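Local coordinates for appr-1-p processing domain protein (Thermus aquaticus Y51MC23, PDB 5M3E), which is a macro-domain protein that holds adenosine-5-diphosphoribose in a cleft of its alpha/beta fold, at residues 18-23 / 42-47; 27-32 / 84-89; 120-125 / 155-160. All blocks are in the same frame, centred on the assembly; numbering follows the deposited sequence.

Interaction 1 of 3, residues 18-23 / 42-47. With APR (adenosine-5-diphosphoribose), chain B.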
loop_
_atom_site.group_PDB
_atom_site.type_symbol
_atom_site.label_atom_id
_atom_site.label_comp_id
_atom_site.label_asym_id
_atom_site.label_seq_id
_atom_site.Cartn_x
_atom_site.Cartn_y
_atom_site.Cartn_z
ATOM N N ASN A 18 -0.021 13.793 5.472
ATOM C CA ASN A 18 0.318 13.356 4.140
ATOM C C ASN A 18 1.218 12.137 4.291
ATOM O O ASN A 18 2.291 12.229 4.881
ATOM C CB ASN A 18 1.007 14.498 3.375
ATOM C CG ASN A 18 1.783 14.014 2.163
ATOM O OD1 ASN A 18 1.458 12.992 1.563
ATOM N ND2 ASN A 18 2.810 14.752 1.796
ATOM N N LEU A 19 0.747 11.005 3.748
ATOM C CA LEU A 19 1.426 9.710 3.806
ATOM C C LEU A 19 2.874 9.753 3.312
ATOM O O LEU A 19 3.746 9.082 3.864
ATOM C CB LEU A 19 0.641 8.692 2.946
ATOM C CG LEU A 19 1.277 7.348 2.614
ATOM C CD1 LEU A 19 1.400 6.538 3.881
ATOM C CD2 LEU A 19 0.400 6.601 1.636
ATOM N N LEU A 20 3.109 10.505 2.246
ATOM C CA LEU A 20 4.385 10.429 1.481
ATOM C C LEU A 20 5.600 11.028 2.203
ATOM O O LEU A 20 6.742 10.816 1.769
ATOM C CB LEU A 20 4.240 11.098 0.089
ATOM C CG LEU A 20 3.486 10.291 -0.978
ATOM C CD1 LEU A 20 1.972 10.474 -0.889
ATOM C CD2 LEU A 20 3.985 10.700 -2.349
ATOM N N GLU A 21 5.332 11.790 3.267
ATOM C CA GLU A 21 6.364 12.327 4.154
ATOM C C GLU A 21 6.443 11.578 5.506
ATOM O O GLU A 21 7.052 12.068 6.445
ATOM C CB GLU A 21 6.159 13.857 4.315
ATOM C CG GLU A 21 6.706 14.669 3.117
ATOM C CD GLU A 21 6.214 16.125 3.029
ATOM O OE1 GLU A 21 5.049 16.400 3.419
ATOM O OE2 GLU A 21 6.989 16.997 2.531
ATOM N N ALA A 22 5.861 10.377 5.586
ATOM C CA ALA A 22 5.979 9.537 6.783
ATOM C C ALA A 22 7.422 9.075 6.991
ATOM O O ALA A 22 8.045 8.570 6.060
ATOM C CB ALA A 22 5.058 8.321 6.716
ATOM N N PRO A 23 7.935 9.180 8.227
ATOM C CA PRO A 23 9.333 8.833 8.454
ATOM C C PRO A 23 9.567 7.315 8.582
ATOM O O PRO A 23 10.039 6.860 9.632
ATOM C CB PRO A 23 9.643 9.566 9.778
ATOM C CG PRO A 23 8.327 9.604 10.502
ATOM C CD PRO A 23 7.224 9.399 9.506
ATOM N N ALA A 42 -2.214 7.295 -5.989
ATOM C CA ALA A 42 -1.332 6.673 -6.938
ATOM C C ALA A 42 -0.724 7.762 -7.816
ATOM O O ALA A 42 0.425 7.645 -8.192
ATOM C CB ALA A 42 -2.049 5.626 -7.764
ATOM N N LEU A 43 -1.484 8.816 -8.109
ATOM C CA LEU A 43 -0.965 9.948 -8.890
ATOM C C LEU A 43 0.181 10.647 -8.164
ATOM O O LEU A 43 1.221 10.907 -8.768
ATOM C CB LEU A 43 -2.060 10.944 -9.188
ATOM C CG LEU A 43 -1.754 12.204 -10.019
ATOM C CD1 LEU A 43 -1.018 11.838 -11.307
ATOM C CD2 LEU A 43 -3.057 12.924 -10.327
ATOM N N GLN A 44 0.006 10.863 -6.862
ATOM C CA GLN A 44 1.042 11.475 -6.005
ATOM C C GLN A 44 2.286 10.617 -5.946
ATOM O O GLN A 44 3.389 11.164 -6.027
ATOM C CB GLN A 44 0.538 11.730 -4.576
ATOM C CG GLN A 44 -0.664 12.669 -4.482
ATOM C CD GLN A 44 -1.416 12.545 -3.156
ATOM O OE1 GLN A 44 -0.878 12.902 -2.129
ATOM N NE2 GLN A 44 -2.673 12.062 -3.189
ATOM N N PHE A 45 2.105 9.294 -5.833
ATOM C CA PHE A 45 3.233 8.346 -5.880
ATOM C C PHE A 45 3.973 8.343 -7.222
ATOM O O PHE A 45 5.200 8.201 -7.243
ATOM C CB PHE A 45 2.804 6.910 -5.539
ATOM C CG PHE A 45 2.900 6.569 -4.071
ATOM C CD1 PHE A 45 1.961 7.019 -3.179
ATOM C CD2 PHE A 45 3.920 5.747 -3.588
ATOM C CE1 PHE A 45 2.040 6.695 -1.822
ATOM C CE2 PHE A 45 3.986 5.400 -2.240
ATOM C CZ PHE A 45 3.048 5.887 -1.354
ATOM N N LYS A 46 3.250 8.505 -8.322
ATOM C CA LYS A 46 3.890 8.661 -9.642
ATOM C C LYS A 46 4.808 9.895 -9.704
ATOM O O LYS A 46 5.951 9.784 -10.142
ATOM C CB LYS A 46 2.826 8.732 -10.736
ATOM C CG LYS A 46 3.314 8.940 -12.161
ATOM C CD LYS A 46 2.093 9.099 -13.040
ATOM C CE LYS A 46 2.389 8.904 -14.516
ATOM N NZ LYS A 46 3.308 9.907 -15.076
ATOM N N ARG A 47 4.299 11.042 -9.243
ATOM C CA ARG A 47 5.079 12.293 -9.175
ATOM C C ARG A 47 6.264 12.159 -8.217
ATOM O O ARG A 47 7.398 12.455 -8.594
ATOM C CB ARG A 47 4.237 13.495 -8.730
ATOM C CG ARG A 47 2.986 13.749 -9.552
ATOM C CD ARG A 47 2.650 15.248 -9.667
ATOM N NE ARG A 47 1.203 15.466 -9.689
ATOM C CZ ARG A 47 0.405 15.531 -8.610
ATOM N NH1 ARG A 47 0.886 15.416 -7.358
ATOM N NH2 ARG A 47 -0.907 15.721 -8.782
HETATM N N1 APR B . -1.776 10.973 2.454
HETATM C C2 APR B . -2.705 10.259 3.131
HETATM N N3 APR B . -3.919 9.965 2.624
HETATM C C4 APR B . -4.270 10.391 1.385
HETATM C C5 APR B . -3.316 11.175 0.573
HETATM C C6 APR B . -2.005 11.447 1.208
HETATM N N6 APR B . -1.051 12.154 0.570
HETATM N N7 APR B . -3.926 11.453 -0.602
HETATM C C8 APR B . -5.165 10.885 -0.548
HETATM N N9 APR B . -5.361 10.263 0.649
HETATM C "C1'" APR B . -6.534 9.501 1.125
HETATM C "C2'" APR B . -7.879 10.014 0.646
HETATM O "O2'" APR B . -8.772 10.026 1.760
HETATM C "C3'" APR B . -8.363 8.996 -0.349
HETATM O "O3'" APR B . -9.801 8.881 -0.348
HETATM O "O4'" APR B . -6.385 8.167 0.622
HETATM C "C4'" APR B . -7.642 7.726 0.121
HETATM C "C5'" APR B . -7.424 6.640 -0.925
HETATM O "O5'" APR B . -6.919 7.190 -2.152
HETATM P PA APR B . -7.330 6.515 -3.555
HETATM O O1A APR B . -6.240 6.896 -4.516
HETATM O O2A APR B . -8.765 6.840 -3.854
HETATM O O3A APR B . -7.149 4.920 -3.253
HETATM P PB APR B . -8.226 3.746 -3.555
HETATM O O1B APR B . -9.576 4.139 -3.018
HETATM O O2B APR B . -7.630 2.405 -3.120
HETATM O O5D APR B . -8.358 3.679 -5.157
HETATM C C5D APR B . -7.449 2.993 -6.030
HETATM O O4D APR B . -7.203 5.062 -7.277
HETATM O O1D APR B . -5.136 5.687 -6.422
HETATM C C1D APR B . -5.840 5.312 -7.611
HETATM O O2D APR B . -4.513 4.278 -9.374
HETATM C C2D APR B . -5.257 4.021 -8.179
HETATM O O3D APR B . -6.911 3.069 -9.713
HETATM C C3D APR B . -6.439 3.085 -8.360
HETATM C C4D APR B . -7.483 3.660 -7.411
#
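Leu-20, in the 3-10 turn 19-20 that follows strand 11-15, comes nearest to helix 40-48 at Phe-45, with their CA atoms 7.7 Å apart. Both leucines of the turn pack on the Phe-45 ring. Leu-19 reaches its edge in plane, CD2 lying 3.8 Å from Phe-45 CE1, while Leu-20 lays CD2 over one face, offset toward the rim. The same Leu-20 branch rests against the helix backbone, 3.8 Å from Gln-44 O. Next to this apolar layer the two segments close on the adenine of adenosine-5-diphosphoribose, at the adenosine end of the macro-domain cleft. The N6 amino group gives one hydrogen bond to Asn-18 OD1 and one to Gln-44 OE1, both 2.8 Å. Gln-44 lies extended beyond CG (chi2 161°), which carries its amide to the Hoogsteen side of the base; there NE2 donates to APR N7 (2.9 Å) and also meets Gly-40 O. On the Watson-Crick side, Leu-19 N donates almost straight (175°) to APR N1 at 2.8 Å. Asn-18 OD1 has a second donor, Leu-20 N at 3.1 Å, which sits well above the carbonyl plane and makes an Asx turn that probably steadies this acceptor beside APR N6.

Interaction 2 of 3, residues 27-32 / 84-89. With APR (adenosine-5-diphosphoribose), chain B.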
loop_
_atom_site.group_PDB
_atom_site.type_symbol
_atom_site.label_atom_id
_atom_site.label_comp_id
_atom_site.label_asym_id
_atom_site.label_seq_id
_atom_site.Cartn_x
_atom_site.Cartn_y
_atom_site.Cartn_z
ATOM N N LEU A 27 6.519 2.370 2.237
ATOM C CA LEU A 27 5.281 3.113 1.965
ATOM C C LEU A 27 4.313 2.261 1.155
ATOM O O LEU A 27 4.709 1.621 0.207
ATOM C CB LEU A 27 5.581 4.420 1.203
ATOM C CG LEU A 27 6.189 5.601 1.965
ATOM C CD1 LEU A 27 6.332 6.798 1.021
ATOM C CD2 LEU A 27 5.348 5.984 3.172
ATOM N N VAL A 28 3.039 2.282 1.528
ATOM C CA VAL A 28 2.025 1.555 0.778
ATOM C C VAL A 28 1.346 2.476 -0.188
ATOM O O VAL A 28 0.788 3.501 0.197
ATOM C CB VAL A 28 0.968 0.887 1.676
ATOM C CG1 VAL A 28 -0.132 0.227 0.836
ATOM C CG2 VAL A 28 1.625 -0.147 2.584
ATOM N N ASN A 29 1.402 2.073 -1.447
ATOM C CA ASN A 29 0.682 2.719 -2.540
ATOM C C ASN A 29 -0.561 1.903 -2.927
ATOM O O ASN A 29 -0.534 0.689 -2.915
ATOM C CB ASN A 29 1.625 2.911 -3.747
ATOM C CG ASN A 29 0.976 3.718 -4.880
ATOM O OD1 ASN A 29 -0.017 4.393 -4.682
ATOM N ND2 ASN A 29 1.520 3.608 -6.073
ATOM N N THR A 30 -1.645 2.593 -3.280
ATOM C CA THR A 30 -2.883 1.960 -3.766
ATOM C C THR A 30 -2.881 1.973 -5.292
ATOM O O THR A 30 -2.960 3.049 -5.913
ATOM C CB THR A 30 -4.126 2.739 -3.307
ATOM O OG1 THR A 30 -4.116 4.065 -3.869
ATOM C CG2 THR A 30 -4.141 2.866 -1.834
ATOM N N VAL A 31 -2.846 0.788 -5.897
ATOM C CA VAL A 31 -2.799 0.688 -7.342
ATOM C C VAL A 31 -3.906 -0.169 -7.922
ATOM O O VAL A 31 -4.544 -0.945 -7.218
ATOM C CB VAL A 31 -1.417 0.167 -7.848
ATOM C CG1 VAL A 31 -0.310 1.090 -7.393
ATOM C CG2 VAL A 31 -1.126 -1.270 -7.412
ATOM N N ASN A 32 -4.088 -0.015 -9.229
ATOM C CA ASN A 32 -4.877 -0.930 -10.035
ATOM C C ASN A 32 -3.957 -1.880 -10.823
ATOM O O ASN A 32 -2.734 -1.764 -10.778
ATOM C CB ASN A 32 -5.836 -0.168 -10.956
ATOM C CG ASN A 32 -5.112 0.698 -11.964
ATOM O OD1 ASN A 32 -4.452 0.182 -12.864
ATOM N ND2 ASN A 32 -5.199 2.040 -11.782
ATOM N N ILE A 84 8.635 0.872 -1.700
ATOM C CA ILE A 84 7.252 1.125 -2.063
ATOM C C ILE A 84 6.553 -0.223 -2.222
ATOM O O ILE A 84 6.939 -1.040 -3.047
ATOM C CB ILE A 84 7.085 1.935 -3.371
ATOM C CG1 ILE A 84 7.941 3.215 -3.361
ATOM C CG2 ILE A 84 5.604 2.245 -3.630
ATOM C CD1 ILE A 84 7.736 4.131 -2.172
ATOM N N PHE A 85 5.516 -0.430 -1.418
ATOM C CA PHE A 85 4.632 -1.570 -1.522
ATOM C C PHE A 85 3.385 -1.131 -2.314
ATOM O O PHE A 85 2.469 -0.488 -1.774
ATOM C CB PHE A 85 4.271 -2.039 -0.120
ATOM C CG PHE A 85 5.391 -2.778 0.601
ATOM C CD1 PHE A 85 6.711 -2.874 0.087
ATOM C CD2 PHE A 85 5.131 -3.376 1.822
ATOM C CE1 PHE A 85 7.691 -3.576 0.778
ATOM C CE2 PHE A 85 6.119 -4.074 2.522
ATOM C CZ PHE A 85 7.394 -4.171 2.003
ATOM N N ASN A 86 3.365 -1.478 -3.598
ATOM C CA ASN A 86 2.248 -1.215 -4.422
ATOM C C ASN A 86 1.155 -2.262 -4.200
ATOM O O ASN A 86 1.250 -3.386 -4.668
ATOM C CB ASN A 86 2.689 -1.108 -5.890
ATOM C CG ASN A 86 3.692 0.021 -6.108
ATOM O OD1 ASN A 86 3.326 1.194 -6.161
ATOM N ND2 ASN A 86 4.970 -0.334 -6.215
ATOM N N PHE A 87 0.111 -1.844 -3.485
ATOM C CA PHE A 87 -1.006 -2.674 -3.022
ATOM C C PHE A 87 -2.179 -2.576 -4.025
ATOM O O PHE A 87 -2.764 -1.512 -4.213
ATOM C CB PHE A 87 -1.433 -2.142 -1.648
ATOM C CG PHE A 87 -2.362 -3.041 -0.868
ATOM C CD1 PHE A 87 -3.637 -3.407 -1.358
ATOM C CD2 PHE A 87 -1.987 -3.501 0.421
ATOM C CE1 PHE A 87 -4.488 -4.202 -0.593
ATOM C CE2 PHE A 87 -2.844 -4.281 1.178
ATOM C CZ PHE A 87 -4.099 -4.629 0.674
ATOM N N PRO A 88 -2.528 -3.694 -4.671
ATOM C CA PRO A 88 -3.693 -3.666 -5.543
ATOM C C PRO A 88 -5.005 -3.610 -4.788
ATOM O O PRO A 88 -5.413 -4.598 -4.142
ATOM C CB PRO A 88 -3.564 -4.985 -6.334
ATOM C CG PRO A 88 -2.089 -5.207 -6.357
ATOM C CD PRO A 88 -1.717 -4.890 -4.940
ATOM N N THR A 89 -5.626 -2.438 -4.847
ATOM C CA THR A 89 -6.989 -2.231 -4.379
ATOM C C THR A 89 -8.037 -2.192 -5.499
ATOM O O THR A 89 -9.228 -2.080 -5.214
ATOM C CB THR A 89 -7.098 -0.946 -3.575
ATOM O OG1 THR A 89 -6.997 0.150 -4.457
ATOM C CG2 THR A 89 -5.977 -0.875 -2.537
HETATM N N1 APR B . -1.776 10.973 2.454
HETATM C C2 APR B . -2.705 10.259 3.131
HETATM N N3 APR B . -3.919 9.965 2.624
HETATM C C4 APR B . -4.270 10.391 1.385
HETATM C C5 APR B . -3.316 11.175 0.573
HETATM C C6 APR B . -2.005 11.447 1.208
HETATM N N6 APR B . -1.051 12.154 0.570
HETATM N N7 APR B . -3.926 11.453 -0.602
HETATM C C8 APR B . -5.165 10.885 -0.548
HETATM N N9 APR B . -5.361 10.263 0.649
HETATM C "C1'" APR B . -6.534 9.501 1.125
HETATM C "C2'" APR B . -7.879 10.014 0.646
HETATM O "O2'" APR B . -8.772 10.026 1.760
HETATM C "C3'" APR B . -8.363 8.996 -0.349
HETATM O "O3'" APR B . -9.801 8.881 -0.348
HETATM O "O4'" APR B . -6.385 8.167 0.622
HETATM C "C4'" APR B . -7.642 7.726 0.121
HETATM C "C5'" APR B . -7.424 6.640 -0.925
HETATM O "O5'" APR B . -6.919 7.190 -2.152
HETATM P PA APR B . -7.330 6.515 -3.555
HETATM O O1A APR B . -6.240 6.896 -4.516
HETATM O O2A APR B . -8.765 6.840 -3.854
HETATM O O3A APR B . -7.149 4.920 -3.253
HETATM P PB APR B . -8.226 3.746 -3.555
HETATM O O1B APR B . -9.576 4.139 -3.018
HETATM O O2B APR B . -7.630 2.405 -3.120
HETATM O O5D APR B . -8.358 3.679 -5.157
HETATM C C5D APR B . -7.449 2.993 -6.030
HETATM O O4D APR B . -7.203 5.062 -7.277
HETATM O O1D APR B . -5.136 5.687 -6.422
HETATM C C1D APR B . -5.840 5.312 -7.611
HETATM O O2D APR B . -4.513 4.278 -9.374
HETATM C C2D APR B . -5.257 4.021 -8.179
HETATM O O3D APR B . -6.911 3.069 -9.713
HETATM C C3D APR B . -6.439 3.085 -8.360
HETATM C C4D APR B . -7.483 3.660 -7.411
#
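Val-28 and Phe-85 pair side by side in parallel neighbouring strands, 27-31 and 84-88, whose short axes approach to 4.5 Å and are inclined by 32°. The two are neighbours within the mixed six-stranded sheet of the macro domain, 84-88 being next to the edge strand 71-74, and every touching residue is buried. The regular parallel ladder runs from Phe-85 N on Leu-27 O (2.7 Å) up to Thr-89 N on Val-31 O (3.0 Å), Asn-29 and Phe-87 each both giving and taking a backbone bond on the way. On the face with Val-28 and Phe-87, the two side chains lie alongside and point the same way, Val-28 CG1 touching Phe-87 CB at 3.7 Å; Leu-109 of helix 99-115 covers Val-28 and Phe-85. On the face with Asn-29 and Asn-86, toward helix 40-48, two buried amides meet. Asn-29 ND2 donates to Asn-86 OD1 (3.0 Å) nearly along the C=O axis, with the amide planes turned 70° from each other. Asn-86 ND2 is held in turn by Asn-52 OD1 and Phe-71 O, which should fix the rotation of the accepting amide. Beside this pair, Val-31 CG1 packs 3.8 Å from Asn-86 OD1. Just past the strand ends the chain reaches adenosine-5-diphosphoribose: Asn-32 ND2 donates almost straight to APR O3D at 2.9 Å. With chi1 at 72°, Thr-89 OG1 sits between its backbone N and carbonyl carbon and donates to phosphate oxygen APR O2B at 2.7 Å.

Interaction 3 of 3, residues 120-125 / 155-160. With APR (adenosine-5-diphosphoribose), chain B.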
loop_
_atom_site.group_PDB
_atom_site.type_symbol
_atom_site.label_atom_id
_atom_site.label_comp_id
_atom_site.label_asym_id
_atom_site.label_seq_id
_atom_site.Cartn_x
_atom_site.Cartn_y
_atom_site.Cartn_z
ATOM N N SER A 120 9.203 -0.378 9.976
ATOM C CA SER A 120 8.186 0.661 10.016
ATOM C C SER A 120 7.548 0.819 8.619
ATOM O O SER A 120 8.214 0.676 7.587
ATOM C CB SER A 120 8.780 1.992 10.520
ATOM O OG SER A 120 9.862 2.444 9.711
ATOM N N ILE A 121 6.250 1.105 8.609
ATOM C CA ILE A 121 5.485 1.151 7.374
ATOM C C ILE A 121 4.305 2.109 7.564
ATOM O O ILE A 121 3.817 2.275 8.655
ATOM C CB ILE A 121 5.075 -0.294 6.920
ATOM C CG1 ILE A 121 4.143 -0.269 5.704
ATOM C CG2 ILE A 121 4.401 -1.067 8.034
ATOM C CD1 ILE A 121 4.179 -1.550 4.888
ATOM N N ALA A 122 3.894 2.767 6.495
ATOM C CA ALA A 122 2.754 3.653 6.528
ATOM C C ALA A 122 1.803 3.321 5.388
ATOM O O ALA A 122 2.253 3.002 4.274
ATOM C CB ALA A 122 3.211 5.096 6.439
ATOM N N LEU A 123 0.504 3.381 5.680
ATOM C CA LEU A 123 -0.562 3.116 4.699
ATOM C C LEU A 123 -1.601 4.245 4.667
ATOM O O LEU A 123 -1.771 4.949 5.656
ATOM C CB LEU A 123 -1.400 1.884 5.033
ATOM C CG LEU A 123 -0.947 0.564 5.628
ATOM C CD1 LEU A 123 -0.323 0.759 7.012
ATOM C CD2 LEU A 123 -2.165 -0.356 5.670
ATOM N N PRO A 124 -2.327 4.362 3.534
ATOM C CA PRO A 124 -3.527 5.158 3.420
ATOM C C PRO A 124 -4.782 4.287 3.668
ATOM O O PRO A 124 -4.620 3.089 3.964
ATOM C CB PRO A 124 -3.475 5.621 1.977
ATOM C CG PRO A 124 -2.903 4.434 1.262
ATOM C CD PRO A 124 -1.967 3.769 2.230
ATOM N N PRO A 125 -6.013 4.886 3.542
ATOM C CA PRO A 125 -7.270 4.141 3.575
ATOM C C PRO A 125 -7.503 3.367 2.282
ATOM O O PRO A 125 -8.067 3.895 1.303
ATOM C CB PRO A 125 -8.345 5.243 3.809
ATOM C CG PRO A 125 -7.589 6.396 4.380
ATOM C CD PRO A 125 -6.295 6.337 3.600
ATOM N N TRP A 155 1.925 3.097 10.668
ATOM C CA TRP A 155 1.241 4.397 10.589
ATOM C C TRP A 155 0.117 4.300 9.570
ATOM O O TRP A 155 0.331 3.901 8.414
ATOM C CB TRP A 155 2.198 5.510 10.175
ATOM C CG TRP A 155 3.333 5.715 11.109
ATOM C CD1 TRP A 155 4.579 5.202 10.991
ATOM C CD2 TRP A 155 3.330 6.500 12.304
ATOM N NE1 TRP A 155 5.366 5.607 12.038
ATOM C CE2 TRP A 155 4.623 6.406 12.866
ATOM C CE3 TRP A 155 2.353 7.263 12.968
ATOM C CZ2 TRP A 155 4.976 7.053 14.067
ATOM C CZ3 TRP A 155 2.697 7.905 14.170
ATOM C CH2 TRP A 155 4.001 7.797 14.701
ATOM N N VAL A 156 -1.084 4.663 9.997
ATOM C CA VAL A 156 -2.251 4.520 9.156
ATOM C C VAL A 156 -2.850 5.910 9.064
ATOM O O VAL A 156 -3.180 6.525 10.089
ATOM C CB VAL A 156 -3.273 3.480 9.717
ATOM C CG1 VAL A 156 -4.463 3.327 8.772
ATOM C CG2 VAL A 156 -2.631 2.116 9.966
ATOM N N TYR A 157 -3.008 6.392 7.842
ATOM C CA TYR A 157 -3.496 7.743 7.611
ATOM C C TYR A 157 -4.995 7.712 7.422
ATOM O O TYR A 157 -5.455 7.363 6.344
ATOM C CB TYR A 157 -2.776 8.391 6.419
ATOM C CG TYR A 157 -1.389 8.820 6.803
ATOM C CD1 TYR A 157 -0.384 7.874 6.987
ATOM C CD2 TYR A 157 -1.089 10.165 7.057
ATOM C CE1 TYR A 157 0.883 8.250 7.385
ATOM C CE2 TYR A 157 0.180 10.552 7.455
ATOM C CZ TYR A 157 1.162 9.588 7.615
ATOM O OH TYR A 157 2.438 9.930 8.008
ATOM N N GLU A 158 -5.745 8.013 8.493
ATOM C CA GLU A 158 -7.224 8.085 8.425
ATOM C C GLU A 158 -7.651 9.234 7.500
ATOM O O GLU A 158 -6.985 10.273 7.449
ATOM C CB GLU A 158 -7.880 8.275 9.817
ATOM C CG GLU A 158 -7.701 7.126 10.805
ATOM C CD GLU A 158 -8.753 7.079 11.923
ATOM O OE1 GLU A 158 -8.407 7.352 13.093
ATOM O OE2 GLU A 158 -9.933 6.748 11.651
ATOM N N PRO A 159 -8.778 9.066 6.766
ATOM C CA PRO A 159 -9.218 10.160 5.892
ATOM C C PRO A 159 -9.979 11.288 6.642
ATOM O O PRO A 159 -10.021 11.297 7.884
ATOM C CB PRO A 159 -10.142 9.440 4.907
ATOM C CG PRO A 159 -10.737 8.334 5.692
ATOM C CD PRO A 159 -9.754 7.957 6.762
ATOM N N VAL A 160 -10.526 12.250 5.888
ATOM C CA VAL A 160 -11.668 13.084 6.353
ATOM C C VAL A 160 -12.414 13.749 5.182
ATOM O O VAL A 160 -12.085 13.540 4.007
ATOM C CB VAL A 160 -11.277 14.156 7.416
ATOM C CG1 VAL A 160 -10.469 15.298 6.796
ATOM C CG2 VAL A 160 -12.521 14.685 8.130
HETATM N N1 APR B . -1.776 10.973 2.454
HETATM C C2 APR B . -2.705 10.259 3.131
HETATM N N3 APR B . -3.919 9.965 2.624
HETATM C C4 APR B . -4.270 10.391 1.385
HETATM C C5 APR B . -3.316 11.175 0.573
HETATM C C6 APR B . -2.005 11.447 1.208
HETATM N N6 APR B . -1.051 12.154 0.570
HETATM N N7 APR B . -3.926 11.453 -0.602
HETATM C C8 APR B . -5.165 10.885 -0.548
HETATM N N9 APR B . -5.361 10.263 0.649
HETATM C "C1'" APR B . -6.534 9.501 1.125
HETATM C "C2'" APR B . -7.879 10.014 0.646
HETATM O "O2'" APR B . -8.772 10.026 1.760
HETATM C "C3'" APR B . -8.363 8.996 -0.349
HETATM O "O3'" APR B . -9.801 8.881 -0.348
HETATM O "O4'" APR B . -6.385 8.167 0.622
HETATM C "C4'" APR B . -7.642 7.726 0.121
HETATM C "C5'" APR B . -7.424 6.640 -0.925
HETATM O "O5'" APR B . -6.919 7.190 -2.152
HETATM P PA APR B . -7.330 6.515 -3.555
HETATM O O1A APR B . -6.240 6.896 -4.516
HETATM O O2A APR B . -8.765 6.840 -3.854
HETATM O O3A APR B . -7.149 4.920 -3.253
HETATM P PB APR B . -8.226 3.746 -3.555
HETATM O O1B APR B . -9.576 4.139 -3.018
HETATM O O2B APR B . -7.630 2.405 -3.120
HETATM O O5D APR B . -8.358 3.679 -5.157
HETATM C C5D APR B . -7.449 2.993 -6.030
HETATM O O4D APR B . -7.203 5.062 -7.277
HETATM O O1D APR B . -5.136 5.687 -6.422
HETATM C C1D APR B . -5.840 5.312 -7.611
HETATM O O2D APR B . -4.513 4.278 -9.374
HETATM C C2D APR B . -5.257 4.021 -8.179
HETATM O O3D APR B . -6.911 3.069 -9.713
HETATM C C3D APR B . -6.439 3.085 -8.360
HETATM C C4D APR B . -7.483 3.660 -7.411
#
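Trp-155 O takes the N-H of Leu-123 at 2.8 Å and, from the same strand, the CA-H of Ala-122, whose CA is 3.1 Å away. The N-H bond runs almost in line with the carbonyl. Trp-155 N on Ile-121 O and Tyr-157 N on Leu-123 O complete the parallel ladder. Side chains pair on both faces: Ala-122 CB meets Trp-155 CB at 3.9 Å, and on the other face Leu-123 CD1 meets Val-156 CG2 at 4.0 Å, near Leu-146 and Ile-142 of helix 135-146. With CG anti to the carbonyl carbon (chi1 -76°), Tyr-157 turns its ring edge to strand 120-123, with Leu-123 O in the ring plane and Ala-122 CB 4.0 Å from CE1. Tyr-157 CB lies 3.8 Å from APR C2 of the adenine. Beyond the strands, Pro-125 and Pro-159 pack antiparallel, ring alongside ring, Pro-125 CG to Pro-159 CD being 3.6 Å, with Trp-135 touching both. Pro-125 CD also reaches the ribose, 3.5 Å from APR O4', and Pro-159 CB borders its O2'. Strand 120-123, helix 135-146 and strand 153-157 form a beta-alpha-beta unit, and the loops at its strand ends wall the adenosine part of the macro-domain ligand cleft.

Overall arrangement
All three interactions touch adenosine-5-diphosphoribose, and their centres lie about 11 to 12 Å apart. Interactions 2 and 3 belong to one sheet, joined where strands 26-31 and 120-123 run side by side; Val-28 N lies 2.9 Å from Ala-122 O, a probable hydrogen bond. Interaction 1 sits over this sheet and packs on both: Phe-45 CG is 3.5 Å from Asn-29 CG, and Leu-19 CD1 is 3.4 Å from Ala-122 CB. Along the ligand the tasks divide. Interaction 1 holds the adenine, interaction 3 borders the adenine and its ribose, and interaction 2 grips a phosphate and the distal ribose. Val-41 N, Gly-129 N and Asn-130 N also hydrogen-bond the ligand.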